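Local coordinates for protein pumilio homology domain family member 4 (Saccharomyces cerevisiae, PDB 3BWT) that binds single-stranded mRNA through its Pumilio homology domain, the part of the yeast protein contained in this chain, at residues I82-F87 with A113-D118; D158-I163 with L193-K198; K198-P203 with Y207-I212. One frame throughout, in Å; residues are numbered along the deposited sequence.

How the interactions relate
All three contacts belong to the Pumilio homology domain, an all-helical array of repeats that binds RNA. Interaction 1 lies within Pumilio repeat 3, interaction 2 joins repeats 5 and 6, and interaction 3 is internal to repeat 6. Interactions 2 and 3 are neighbours, their centres about 9 Å apart: they share K198 and helix 196-200, and they touch where V196 CG2 meets V209 CG1 at 4.0 Å and I161 CD1 approaches L199 CD2 at 4.3 Å. Interaction 1 stands apart along the array, with its centre about 29 Å from that of interaction 2 and about 33 Å from that of interaction 3.

Interaction 1: I82-F87 with A113-D118; sequences ISSPHF and AQIVVD
The aromatic ring of F87 and the isopropyl group of V116 meet at about a right angle, with the ring presenting its edge to the valine. F87 CE2 comes to 4.1 Å from V116 CG2, which lies near the plane of the ring. V116 holds CG1 anti to its backbone N (chi1 165°), and this turns CG2 to the position beside that nitrogen, from where it reaches the phenylalanine. One face of the same ring rests on S84 CA, offset toward the rim, so the ring of F87 lies back over the S84 backbone at the turn that leads into helix 87-92. The second point of contact is S84 CB, set 3.8 Å from I115 CG2. That methyl is the branch of I115 opposite its backbone N. The serine hydroxyl turns back to its own chain, where S84 OG is hydrogen-bonded to K81 O. Around this pair of contacts, L100 and L103 of helix 96-106 pack on F87 and V116 respectively, so that helices 87-92, 96-106 and 110-120, all within Pumilio repeat 3, pack together. Because the closest approaches are carbon to carbon, the cohesion here is that of van der Waals and hydrophobic packing, while K81 O satisfies the serine's polar end.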
loop_
_atom_site.group_PDB
_atom_site.type_symbol
_atom_site.label_atom_id
_atom_site.label_comp_id
_atom_site.label_asym_id
_atom_site.label_seq_id
_atom_site.Cartn_x
_atom_site.Cartn_y
_atom_site.Cartn_z
ATOM N N ILE A 82 -3.169 7.541 27.857
ATOM C CA ILE A 82 -3.804 8.843 27.786
ATOM C C ILE A 82 -4.302 9.129 26.379
ATOM O O ILE A 82 -5.405 9.665 26.187
ATOM C CB ILE A 82 -2.820 9.963 28.216
ATOM C CG1 ILE A 82 -2.603 9.933 29.737
ATOM C CG2 ILE A 82 -3.308 11.334 27.756
ATOM C CD1 ILE A 82 -1.618 10.973 30.245
ATOM N N SER A 83 -3.493 8.763 25.388
ATOM C CA SER A 83 -3.838 9.063 24.004
ATOM C C SER A 83 -4.822 8.067 23.395
ATOM O O SER A 83 -5.578 8.430 22.498
ATOM C CB SER A 83 -2.582 9.183 23.137
ATOM O OG SER A 83 -1.792 8.019 23.220
ATOM N N SER A 84 -4.837 6.837 23.906
ATOM C CA SER A 84 -5.578 5.741 23.266
ATOM C C SER A 84 -7.058 6.006 22.977
ATOM O O SER A 84 -7.565 5.568 21.953
ATOM C CB SER A 84 -5.413 4.426 24.034
ATOM O OG SER A 84 -5.919 4.529 25.353
ATOM N N PRO A 85 -7.759 6.705 23.879
ATOM C CA PRO A 85 -9.167 7.031 23.621
ATOM C C PRO A 85 -9.356 8.050 22.486
ATOM O O PRO A 85 -10.480 8.323 22.076
ATOM C CB PRO A 85 -9.628 7.655 24.945
ATOM C CG PRO A 85 -8.644 7.182 25.962
ATOM C CD PRO A 85 -7.347 7.091 25.241
ATOM N N HIS A 86 -8.267 8.611 21.985
ATOM C CA HIS A 86 -8.374 9.654 20.985
ATOM C C HIS A 86 -7.659 9.275 19.698
ATOM O O HIS A 86 -7.265 10.131 18.913
ATOM C CB HIS A 86 -7.819 10.949 21.550
ATOM C CG HIS A 86 -8.509 11.383 22.797
ATOM N ND1 HIS A 86 -7.993 11.146 24.053
ATOM C CD2 HIS A 86 -9.695 12.002 22.985
ATOM C CE1 HIS A 86 -8.826 11.621 24.961
ATOM N NE2 HIS A 86 -9.863 12.149 24.338
ATOM N N PHE A 87 -7.507 7.978 19.487
ATOM C CA PHE A 87 -6.751 7.491 18.352
ATOM C C PHE A 87 -7.361 7.905 17.023
ATOM O O PHE A 87 -6.632 8.197 16.084
ATOM C CB PHE A 87 -6.575 5.978 18.438
ATOM C CG PHE A 87 -5.375 5.566 19.221
ATOM C CD1 PHE A 87 -4.589 6.520 19.848
ATOM C CD2 PHE A 87 -5.036 4.233 19.347
ATOM C CE1 PHE A 87 -3.474 6.149 20.579
ATOM C CE2 PHE A 87 -3.933 3.854 20.078
ATOM C CZ PHE A 87 -3.148 4.811 20.699
ATOM N N ALA A 113 0.473 -3.426 23.202
ATOM C CA ALA A 113 -0.104 -3.830 21.925
ATOM C C ALA A 113 -1.588 -4.072 22.080
ATOM O O ALA A 113 -2.377 -3.750 21.189
ATOM C CB ALA A 113 0.578 -5.067 21.388
ATOM N N GLN A 114 -1.973 -4.638 23.215
ATOM C CA GLN A 114 -3.384 -4.875 23.472
ATOM C C GLN A 114 -4.148 -3.566 23.592
ATOM O O GLN A 114 -5.256 -3.448 23.080
ATOM C CB GLN A 114 -3.587 -5.754 24.705
ATOM C CG GLN A 114 -3.480 -7.231 24.388
ATOM C CD GLN A 114 -4.137 -7.574 23.060
ATOM O OE1 GLN A 114 -3.502 -8.153 22.176
ATOM N NE2 GLN A 114 -5.412 -7.206 22.909
ATOM N N ILE A 115 -3.550 -2.579 24.249
ATOM C CA ILE A 115 -4.152 -1.250 24.327
ATOM C C ILE A 115 -4.320 -0.617 22.940
ATOM O O ILE A 115 -5.311 0.069 22.674
ATOM C CB ILE A 115 -3.344 -0.303 25.247
ATOM C CG1 ILE A 115 -3.508 -0.713 26.714
ATOM C CG2 ILE A 115 -3.772 1.145 25.049
ATOM C CD1 ILE A 115 -2.629 0.069 27.678
ATOM N N VAL A 116 -3.356 -0.852 22.055
ATOM C CA VAL A 116 -3.445 -0.295 20.719
ATOM C C VAL A 116 -4.511 -1.003 19.888
ATOM O O VAL A 116 -5.374 -0.346 19.321
ATOM C CB VAL A 116 -2.082 -0.275 19.999
ATOM C CG1 VAL A 116 -2.264 -0.044 18.510
ATOM C CG2 VAL A 116 -1.191 0.810 20.595
ATOM N N VAL A 117 -4.481 -2.332 19.823
ATOM C CA VAL A 117 -5.511 -3.043 19.064
ATOM C C VAL A 117 -6.886 -2.728 19.633
ATOM O O VAL A 117 -7.820 -2.463 18.885
ATOM C CB VAL A 117 -5.302 -4.582 19.019
ATOM C CG1 VAL A 117 -3.835 -4.923 18.805
ATOM C CG2 VAL A 117 -5.806 -5.235 20.290
ATOM N N ASP A 118 -7.010 -2.738 20.956
ATOM C CA ASP A 118 -8.297 -2.459 21.583
ATOM C C ASP A 118 -8.794 -1.086 21.145
ATOM O O ASP A 118 -9.990 -0.892 20.935
ATOM C CB ASP A 118 -8.199 -2.514 23.109
ATOM C CG ASP A 118 -8.129 -3.934 23.652
ATOM O OD1 ASP A 118 -8.048 -4.895 22.850
ATOM O OD2 ASP A 118 -8.152 -4.081 24.898
#

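Interaction 2: D158-I163 with L193-K198; sequences DSCIDI and LALVDK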
loop_
_atom_site.group_PDB
_atom_site.type_symbol
_atom_site.label_atom_id
_atom_site.label_comp_id
_atom_site.label_asym_id
_atom_site.label_seq_id
_atom_site.Cartn_x
_atom_site.Cartn_y
_atom_site.Cartn_z
ATOM N N ASP A 158 -14.922 -8.291 6.209
ATOM C CA ASP A 158 -16.337 -7.928 6.230
ATOM C C ASP A 158 -16.701 -6.717 5.362
ATOM O O ASP A 158 -17.874 -6.514 5.030
ATOM C CB ASP A 158 -16.802 -7.723 7.675
ATOM C CG ASP A 158 -16.677 -8.986 8.506
ATOM O OD1 ASP A 158 -16.612 -10.089 7.911
ATOM O OD2 ASP A 158 -16.644 -8.879 9.751
ATOM N N SER A 159 -15.705 -5.912 4.998
ATOM C CA SER A 159 -15.936 -4.768 4.118
ATOM C C SER A 159 -14.987 -4.845 2.929
ATOM O O SER A 159 -14.441 -3.842 2.488
ATOM C CB SER A 159 -15.734 -3.454 4.875
ATOM O OG SER A 159 -16.303 -3.511 6.178
ATOM N N CYS A 160 -14.815 -6.050 2.404
ATOM C CA CYS A 160 -13.741 -6.330 1.466
ATOM C C CYS A 160 -13.826 -5.531 0.182
ATOM O O CYS A 160 -12.840 -4.948 -0.272
ATOM C CB CYS A 160 -13.711 -7.820 1.127
ATOM S SG CYS A 160 -12.177 -8.327 0.327
ATOM N N ILE A 161 -15.006 -5.536 -0.421
ATOM C CA ILE A 161 -15.181 -4.917 -1.717
ATOM C C ILE A 161 -14.846 -3.420 -1.646
ATOM O O ILE A 161 -14.022 -2.931 -2.405
ATOM C CB ILE A 161 -16.608 -5.185 -2.273
ATOM C CG1 ILE A 161 -16.788 -4.537 -3.645
ATOM C CG2 ILE A 161 -17.677 -4.754 -1.275
ATOM C CD1 ILE A 161 -15.815 -5.078 -4.663
ATOM N N ASP A 162 -15.450 -2.700 -0.709
ATOM C CA ASP A 162 -15.219 -1.262 -0.608
ATOM C C ASP A 162 -13.810 -0.912 -0.152
ATOM O O ASP A 162 -13.291 0.143 -0.507
ATOM C CB ASP A 162 -16.252 -0.584 0.302
ATOM C CG ASP A 162 -16.574 -1.406 1.542
ATOM O OD1 ASP A 162 -16.759 -2.644 1.416
ATOM O OD2 ASP A 162 -16.658 -0.804 2.641
ATOM N N ILE A 163 -13.192 -1.784 0.634
ATOM C CA ILE A 163 -11.832 -1.523 1.089
ATOM C C ILE A 163 -10.816 -1.823 -0.010
ATOM O O ILE A 163 -9.847 -1.088 -0.196
ATOM C CB ILE A 163 -11.502 -2.276 2.391
ATOM C CG1 ILE A 163 -11.616 -1.324 3.580
ATOM C CG2 ILE A 163 -10.093 -2.856 2.345
ATOM C CD1 ILE A 163 -11.591 -2.011 4.920
ATOM N N LEU A 193 -10.677 -13.249 -4.407
ATOM C CA LEU A 193 -10.845 -14.071 -5.608
ATOM C C LEU A 193 -12.315 -14.217 -5.974
ATOM O O LEU A 193 -12.680 -14.304 -7.142
ATOM C CB LEU A 193 -10.214 -15.446 -5.398
ATOM C CG LEU A 193 -10.110 -16.345 -6.626
ATOM C CD1 LEU A 193 -9.021 -15.844 -7.577
ATOM C CD2 LEU A 193 -9.854 -17.785 -6.189
ATOM N N ALA A 194 -13.162 -14.235 -4.958
ATOM C CA ALA A 194 -14.597 -14.217 -5.180
ATOM C C ALA A 194 -15.049 -12.897 -5.817
ATOM O O ALA A 194 -16.183 -12.781 -6.271
ATOM C CB ALA A 194 -15.320 -14.447 -3.870
ATOM N N LEU A 195 -14.163 -11.908 -5.853
ATOM C CA LEU A 195 -14.526 -10.578 -6.337
ATOM C C LEU A 195 -13.639 -10.137 -7.495
ATOM O O LEU A 195 -13.635 -8.959 -7.870
ATOM C CB LEU A 195 -14.424 -9.548 -5.211
ATOM C CG LEU A 195 -15.334 -9.734 -3.996
ATOM C CD1 LEU A 195 -14.856 -8.912 -2.791
ATOM C CD2 LEU A 195 -16.772 -9.406 -4.370
ATOM N N VAL A 196 -12.891 -11.077 -8.062
ATOM C CA VAL A 196 -11.904 -10.729 -9.079
ATOM C C VAL A 196 -12.489 -9.997 -10.295
ATOM O O VAL A 196 -11.824 -9.144 -10.889
ATOM C CB VAL A 196 -11.069 -11.958 -9.526
ATOM C CG1 VAL A 196 -11.801 -12.748 -10.608
ATOM C CG2 VAL A 196 -9.708 -11.503 -10.012
ATOM N N ASP A 197 -13.725 -10.319 -10.660
ATOM C CA ASP A 197 -14.372 -9.633 -11.778
ATOM C C ASP A 197 -14.448 -8.115 -11.520
ATOM O O ASP A 197 -13.921 -7.309 -12.298
ATOM C CB ASP A 197 -15.769 -10.207 -12.034
ATOM C CG ASP A 197 -15.739 -11.563 -12.742
ATOM O OD1 ASP A 197 -14.647 -12.145 -12.911
ATOM O OD2 ASP A 197 -16.824 -12.050 -13.134
ATOM N N LYS A 198 -15.089 -7.744 -10.414
ATOM C CA LYS A 198 -15.248 -6.343 -10.024
ATOM C C LYS A 198 -13.918 -5.610 -9.870
ATOM O O LYS A 198 -13.743 -4.504 -10.385
ATOM C CB LYS A 198 -16.036 -6.239 -8.710
ATOM C CG LYS A 198 -17.509 -6.617 -8.827
ATOM C CD LYS A 198 -18.390 -5.750 -7.925
ATOM C CE LYS A 198 -19.863 -5.907 -8.286
ATOM N NZ LYS A 198 -20.683 -4.742 -7.850
#
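The junction between Pumilio repeats 5 and 6 brings together two equivalent elements, the starts of the short helices 160-164 and 196-200, each entered through a tight bend from the preceding long helix. L195, at the N-cap position of the second helix and within a type I beta turn from L193 to V196, supplies the bridging side chain. Its CD1 methyl reaches the first turn of helix 160-164 and lies 4.1 Å from I161 N and 4.2 Å from I161 CB. The same methyl is 4.2 Å from C160 SG, so one leucine branch touches two successive residues. C160 directs its sulfur there by keeping SG opposite the backbone N (chi1 -165°). I161 answers with its longer branch: the second torsion (chi2 61°) bends CD1 round at CG1, and I161 CD1 meets K198 CD at 4.2 Å. The lysine thus takes part through the aliphatic portion of its chain. The side chains meet through apolar atoms. On the first helix, D162 OD2 forms a salt bridge with K129. Among the surrounding helices, 124-128 borders the first segment through V125, which touches S159 and I163, and helix 224-232 packs on the second, with I228 against L193 and both L231 and L232 against V196.

Interaction 3: K198-P203 with Y207-I212; sequences KLTLDP and YVVQYI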
loop_
_atom_site.group_PDB
_atom_site.type_symbol
_atom_site.label_atom_id
_atom_site.label_comp_id
_atom_site.label_asym_id
_atom_site.label_seq_id
_atom_site.Cartn_x
_atom_site.Cartn_y
_atom_site.Cartn_z
ATOM N N LYS A 198 -15.089 -7.744 -10.414
ATOM C CA LYS A 198 -15.248 -6.343 -10.024
ATOM C C LYS A 198 -13.918 -5.610 -9.870
ATOM O O LYS A 198 -13.743 -4.504 -10.385
ATOM C CB LYS A 198 -16.036 -6.239 -8.710
ATOM C CG LYS A 198 -17.509 -6.617 -8.827
ATOM C CD LYS A 198 -18.390 -5.750 -7.925
ATOM C CE LYS A 198 -19.863 -5.907 -8.286
ATOM N NZ LYS A 198 -20.683 -4.742 -7.850
ATOM N N LEU A 199 -12.993 -6.226 -9.140
ATOM C CA LEU A 199 -11.707 -5.611 -8.827
ATOM C C LEU A 199 -10.880 -5.293 -10.064
ATOM O O LEU A 199 -10.184 -4.294 -10.120
ATOM C CB LEU A 199 -10.900 -6.538 -7.921
ATOM C CG LEU A 199 -11.508 -6.928 -6.584
ATOM C CD1 LEU A 199 -10.583 -7.893 -5.901
ATOM C CD2 LEU A 199 -11.709 -5.696 -5.743
ATOM N N THR A 200 -10.949 -6.172 -11.047
ATOM C CA THR A 200 -10.112 -6.069 -12.233
ATOM C C THR A 200 -10.429 -4.792 -13.016
ATOM O O THR A 200 -9.536 -4.138 -13.548
ATOM C CB THR A 200 -10.273 -7.343 -13.114
ATOM O OG1 THR A 200 -9.867 -8.492 -12.355
ATOM C CG2 THR A 200 -9.447 -7.258 -14.404
ATOM N N LEU A 201 -11.708 -4.435 -13.052
ATOM C CA LEU A 201 -12.180 -3.270 -13.791
ATOM C C LEU A 201 -12.093 -2.001 -12.957
ATOM O O LEU A 201 -12.368 -0.904 -13.439
ATOM C CB LEU A 201 -13.623 -3.492 -14.229
ATOM C CG LEU A 201 -13.858 -4.662 -15.187
ATOM C CD1 LEU A 201 -15.264 -4.590 -15.785
ATOM C CD2 LEU A 201 -12.783 -4.677 -16.281
ATOM N N ASP A 202 -11.700 -2.152 -11.703
ATOM C CA ASP A 202 -11.704 -1.035 -10.774
ATOM C C ASP A 202 -10.396 -0.244 -10.796
ATOM O O ASP A 202 -9.322 -0.828 -10.903
ATOM C CB ASP A 202 -11.969 -1.546 -9.365
ATOM C CG ASP A 202 -12.140 -0.435 -8.382
ATOM O OD1 ASP A 202 -11.130 -0.046 -7.758
ATOM O OD2 ASP A 202 -13.275 0.075 -8.265
ATOM N N PRO A 203 -10.489 1.093 -10.676
ATOM C CA PRO A 203 -9.330 1.994 -10.626
ATOM C C PRO A 203 -8.309 1.527 -9.598
ATOM O O PRO A 203 -7.106 1.522 -9.871
ATOM C CB PRO A 203 -9.923 3.308 -10.133
ATOM C CG PRO A 203 -11.358 3.225 -10.392
ATOM C CD PRO A 203 -11.756 1.795 -10.426
ATOM N N TYR A 207 -5.112 -2.976 -8.835
ATOM C CA TYR A 207 -3.781 -3.053 -8.246
ATOM C C TYR A 207 -3.663 -4.157 -7.201
ATOM O O TYR A 207 -2.615 -4.788 -7.075
ATOM C CB TYR A 207 -3.350 -1.710 -7.670
ATOM C CG TYR A 207 -3.043 -0.686 -8.733
ATOM C CD1 TYR A 207 -1.923 -0.815 -9.545
ATOM C CD2 TYR A 207 -3.868 0.414 -8.923
ATOM C CE1 TYR A 207 -1.636 0.124 -10.522
ATOM C CE2 TYR A 207 -3.591 1.357 -9.899
ATOM C CZ TYR A 207 -2.478 1.205 -10.695
ATOM O OH TYR A 207 -2.204 2.137 -11.668
ATOM N N VAL A 208 -4.738 -4.394 -6.457
ATOM C CA VAL A 208 -4.782 -5.506 -5.510
ATOM C C VAL A 208 -4.665 -6.845 -6.251
ATOM O O VAL A 208 -3.939 -7.733 -5.835
ATOM C CB VAL A 208 -6.092 -5.487 -4.673
ATOM C CG1 VAL A 208 -6.219 -6.750 -3.838
ATOM C CG2 VAL A 208 -6.162 -4.249 -3.782
ATOM N N VAL A 209 -5.382 -6.984 -7.355
ATOM C CA VAL A 209 -5.336 -8.206 -8.130
ATOM C C VAL A 209 -3.927 -8.444 -8.671
ATOM O O VAL A 209 -3.444 -9.579 -8.707
ATOM C CB VAL A 209 -6.357 -8.165 -9.277
ATOM C CG1 VAL A 209 -6.297 -9.439 -10.098
ATOM C CG2 VAL A 209 -7.752 -7.959 -8.719
ATOM N N GLN A 210 -3.261 -7.371 -9.080
ATOM C CA GLN A 210 -1.881 -7.477 -9.546
ATOM C C GLN A 210 -0.937 -7.846 -8.410
ATOM O O GLN A 210 0.026 -8.580 -8.601
ATOM C CB GLN A 210 -1.410 -6.153 -10.127
ATOM C CG GLN A 210 -2.155 -5.658 -11.353
ATOM C CD GLN A 210 -1.456 -4.446 -11.952
ATOM O OE1 GLN A 210 -0.294 -4.526 -12.343
ATOM N NE2 GLN A 210 -2.148 -3.314 -11.995
ATOM N N TYR A 211 -1.196 -7.313 -7.225
ATOM C CA TYR A 211 -0.256 -7.467 -6.138
ATOM C C TYR A 211 -0.191 -8.919 -5.672
ATOM O O TYR A 211 0.857 -9.403 -5.247
ATOM C CB TYR A 211 -0.606 -6.527 -4.988
ATOM C CG TYR A 211 0.585 -6.222 -4.111
ATOM C CD1 TYR A 211 1.722 -5.620 -4.641
ATOM C CD2 TYR A 211 0.583 -6.555 -2.766
ATOM C CE1 TYR A 211 2.813 -5.348 -3.853
ATOM C CE2 TYR A 211 1.676 -6.293 -1.966
ATOM C CZ TYR A 211 2.788 -5.688 -2.512
ATOM O OH TYR A 211 3.877 -5.428 -1.715
ATOM N N ILE A 212 -1.319 -9.612 -5.754
ATOM C CA ILE A 212 -1.369 -11.016 -5.394
ATOM C C ILE A 212 -0.367 -11.764 -6.241
ATOM O O ILE A 212 0.380 -12.595 -5.745
ATOM C CB ILE A 212 -2.761 -11.606 -5.652
ATOM C CG1 ILE A 212 -3.778 -10.968 -4.707
ATOM C CG2 ILE A 212 -2.733 -13.147 -5.534
ATOM C CD1 ILE A 212 -5.207 -11.350 -5.005
#
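L199 and V209 form the centre of this contact, their side chains crossing obliquely where helix 196-200 packs on helix 205-219 within Pumilio repeat 6. V209 has CG1 opposite its backbone N (chi1 179°), which leaves CG2 beside that nitrogen and directed at the leucine. V209 CG2 lies 3.5 Å from L199 CB and 4.0 Å from L199 CD1, so the valine methyl meets both the base and one branch end of the leucine. The extended second torsion of L199 (chi2 177°) carries CD1 outward from the helix to make the latter approach. The same valine methyl is also 4.2 Å from T200 OG1, whose polar partner is V196 O one turn back in its own helix. Y207 holds CG opposite its carbonyl carbon (chi1 -71°), which brings ring carbons CE2 and CD2 near P203 O: Y207 CE2 is 3.5 Å from P203 O, and CD2 is nearly as close. Between the helices, D202 OD1 accepts hydrogen bonds from the backbone N of both F204 and G205. V248 of helix 245-253 touches T200 and V209, extending the packing toward the next repeat. The chemistry is therefore divided: aliphatic packing joins the two helices, while T200 OG1 bonds to V196 O within helix 196-200 and D202 OD1 caps the start of helix 205-219.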